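Local coordinates for regulatory Subunit of Protein Kinase A (cAMP-dependent) from Euglena gracilis (Euglena gracilis, PDB 6RSX) that binds cyclic AMP through two cyclic nucleotide-binding domains and probably releases and activates the kinase catalytic subunit in response, at residues Ala138-Arg141 against Asp142-Arg145. Numbering follows the deposited sequence.
Sequences ALDR and DTFR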
ATOM      1  N   ALA A 138       8.058  17.658   3.625  1.00 30.62           N
ATOM      2  CA  ALA A 138       9.296  16.934   3.375  1.00 34.41           C
ATOM      3  C   ALA A 138       9.985  16.596   4.690  1.00 32.30           C
ATOM      4  O   ALA A 138       9.875  17.343   5.662  1.00 32.79           O
ATOM      5  CB  ALA A 138      10.264  17.765   2.535  1.00 33.52           C
ATOM      6  N   LEU A 139      10.629  15.431   4.717  1.00 29.91           N
ATOM      7  CA  LEU A 139      11.566  15.037   5.774  1.00 32.55           C
ATOM      8  C   LEU A 139      12.971  15.011   5.202  1.00 34.26           C
ATOM      9  O   LEU A 139      13.199  14.476   4.109  1.00 32.05           O
ATOM     10  CB  LEU A 139      11.266  13.641   6.324  1.00 39.49           C
ATOM     11  CG  LEU A 139      10.042  13.408   7.205  1.00 47.11           C
ATOM     12  CD1 LEU A 139       9.904  11.924   7.456  1.00 43.15           C
ATOM     13  CD2 LEU A 139      10.308  14.157   8.503  1.00 42.48           C
ATOM     14  N   ASP A 140      13.928  15.499   5.984  1.00 33.67           N
ATOM     15  CA  ASP A 140      15.292  15.416   5.488  1.00 36.56           C
ATOM     16  C   ASP A 140      15.879  14.023   5.727  1.00 33.21           C
ATOM     17  O   ASP A 140      15.281  13.144   6.359  1.00 33.58           O
ATOM     18  CB  ASP A 140      16.143  16.524   6.102  1.00 37.46           C
ATOM     19  CG  ASP A 140      16.370  16.365   7.613  1.00 44.93           C
ATOM     20  OD1 ASP A 140      16.204  15.268   8.186  1.00 42.17           O
ATOM     21  OD2 ASP A 140      16.752  17.387   8.226  1.00 51.24           O
ATOM     22  N   ARG A 141      17.109  13.825   5.218  1.00 36.04           N
ATOM     23  CA  ARG A 141      17.667  12.478   5.205  1.00 36.48           C
ATOM     24  C   ARG A 141      17.883  11.965   6.622  1.00 34.43           C
ATOM     25  O   ARG A 141      17.574  10.806   6.927  1.00 32.57           O
ATOM     26  CB  ARG A 141      18.988  12.465   4.421  1.00 42.01           C
ATOM     27  CG  ARG A 141      19.629  11.106   4.365  1.00 45.67           C
ATOM     28  CD  ARG A 141      20.948  11.132   3.582  1.00 49.25           C
ATOM     29  NE  ARG A 141      21.584   9.824   3.680  1.00 67.46           N
ATOM     30  CZ  ARG A 141      22.419   9.483   4.662  1.00 72.89           C
ATOM     31  NH1 ARG A 141      22.724  10.367   5.610  1.00 65.33           N
ATOM     32  NH2 ARG A 141      22.953   8.264   4.697  1.00 66.08           N
ATOM     33  N   ASP A 142      18.468  12.800   7.491  1.00 38.20           N
ATOM     34  CA  ASP A 142      18.766  12.344   8.851  1.00 38.97           C
ATOM     35  C   ASP A 142      17.499  11.974   9.596  1.00 42.51           C
ATOM     36  O   ASP A 142      17.469  10.968  10.322  1.00 41.09           O
ATOM     37  CB  ASP A 142      19.526  13.426   9.620  1.00 40.71           C
ATOM     38  CG  ASP A 142      20.945  13.590   9.123  1.00 60.22           C
ATOM     39  OD1 ASP A 142      21.397  12.730   8.314  1.00 59.49           O
ATOM     40  OD2 ASP A 142      21.590  14.582   9.529  1.00 68.28           O
ATOM     41  N   THR A 143      16.423  12.759   9.409  1.00 36.50           N
ATOM     42  CA  THR A 143      15.170  12.442  10.093  1.00 39.49           C
ATOM     43  C   THR A 143      14.555  11.170   9.532  1.00 36.17           C
ATOM     44  O   THR A 143      14.113  10.292  10.287  1.00 37.54           O
ATOM     45  CB  THR A 143      14.183  13.607   9.984  1.00 39.37           C
ATOM     46  OG1 THR A 143      14.813  14.792  10.470  1.00 40.17           O
ATOM     47  CG2 THR A 143      12.941  13.324  10.814  1.00 42.88           C
ATOM     48  N   PHE A 144      14.563  11.034   8.202  1.00 38.66           N
ATOM     49  CA  PHE A 144      14.077   9.809   7.574  1.00 38.38           C
ATOM     50  C   PHE A 144      14.807   8.594   8.131  1.00 41.32           C
ATOM     51  O   PHE A 144      14.174   7.596   8.511  1.00 37.56           O
ATOM     52  CB  PHE A 144      14.248   9.869   6.051  1.00 33.01           C
ATOM     53  CG  PHE A 144      13.802   8.606   5.357  1.00 35.05           C
ATOM     54  CD1 PHE A 144      14.660   7.525   5.210  1.00 36.14           C
ATOM     55  CD2 PHE A 144      12.502   8.494   4.858  1.00 35.20           C
ATOM     56  CE1 PHE A 144      14.278   6.358   4.586  1.00 38.55           C
ATOM     57  CE2 PHE A 144      12.073   7.307   4.219  1.00 35.31           C
ATOM     58  CZ  PHE A 144      12.957   6.219   4.091  1.00 34.58           C
ATOM     59  N   ARG A 145      16.149   8.670   8.181  1.00 38.86           N
ATOM     60  CA  ARG A 145      16.960   7.554   8.663  1.00 41.86           C
ATOM     61  C   ARG A 145      16.622   7.190  10.102  1.00 41.84           C
ATOM     62  O   ARG A 145      16.629   6.007  10.461  1.00 47.52           O
ATOM     63  CB  ARG A 145      18.456   7.877   8.527  1.00 42.68           C
ATOM     64  CG  ARG A 145      18.895   7.924   7.062  1.00 54.19           C
ATOM     65  CD  ARG A 145      20.406   7.997   6.888  1.00 61.05           C
ATOM     66  NE  ARG A 145      20.994   6.661   6.918  1.00 70.44           N
ATOM     67  CZ  ARG A 145      21.029   5.829   5.879  1.00 72.31           C
ATOM     68  NH1 ARG A 145      21.594   4.629   6.005  1.00 70.80           N
ATOM     69  NH2 ARG A 145      20.506   6.195   4.708  1.00 63.40           N
TER
HETATM   70  O   HOH W   1      13.041  16.746   8.492  1.00 40.64           O
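Asp140 closes the first turn of the helix that starts just after it, its OD1 taking two bonds from Thr143. Thr143 N reaches Asp140 OD1 at 2.8 Å, nearly along the C-O bond direction. Thr143 OG1 donates to the same Asp140 OD1 over 2.7 Å. This second bond comes from above the carboxylate plane, 37° out of it. A water accepts from Asp140 N and donates weakly to Thr143 OG1. Asp140 CG sits between its own backbone N and carbonyl carbon (chi1 67°), which swings OD1 forward over the N-terminal turn. An alanine in place of Asp140 would remove the shared acceptor, which would probably leave Thr143 N without its side-chain cap and let the threonine hydroxyl turn. The backbone then continues the turn: Phe144 N bonds to Asp140 O at 2.9 Å and Arg145 N to Arg141 O at 2.9 Å. On the other branch of Thr143, CG2 packs against Leu139 CD2 at 3.6 Å, the two side chains crossing at about a right angle. Farther along, Arg141 and Arg145 run side by side, guanidinium planes only 17° apart. Arg145 CD lies 3.3 Å above the centre of the Arg141 guanidinium, and Arg141 NH2 lies above the Arg145 guanidinium, offset toward its rim. Their like charges are probably eased a little by Asp142 OD1, in a long salt bridge to Arg141 NH1. Outward, Phe144 meets Phe81 and helix 115-120, while Thr143 touches helix 50-59. The arrangement is an aspartate N-cap where the last beta-barrel strand of the first cyclic nucleotide-binding domain passes into helix 141-147.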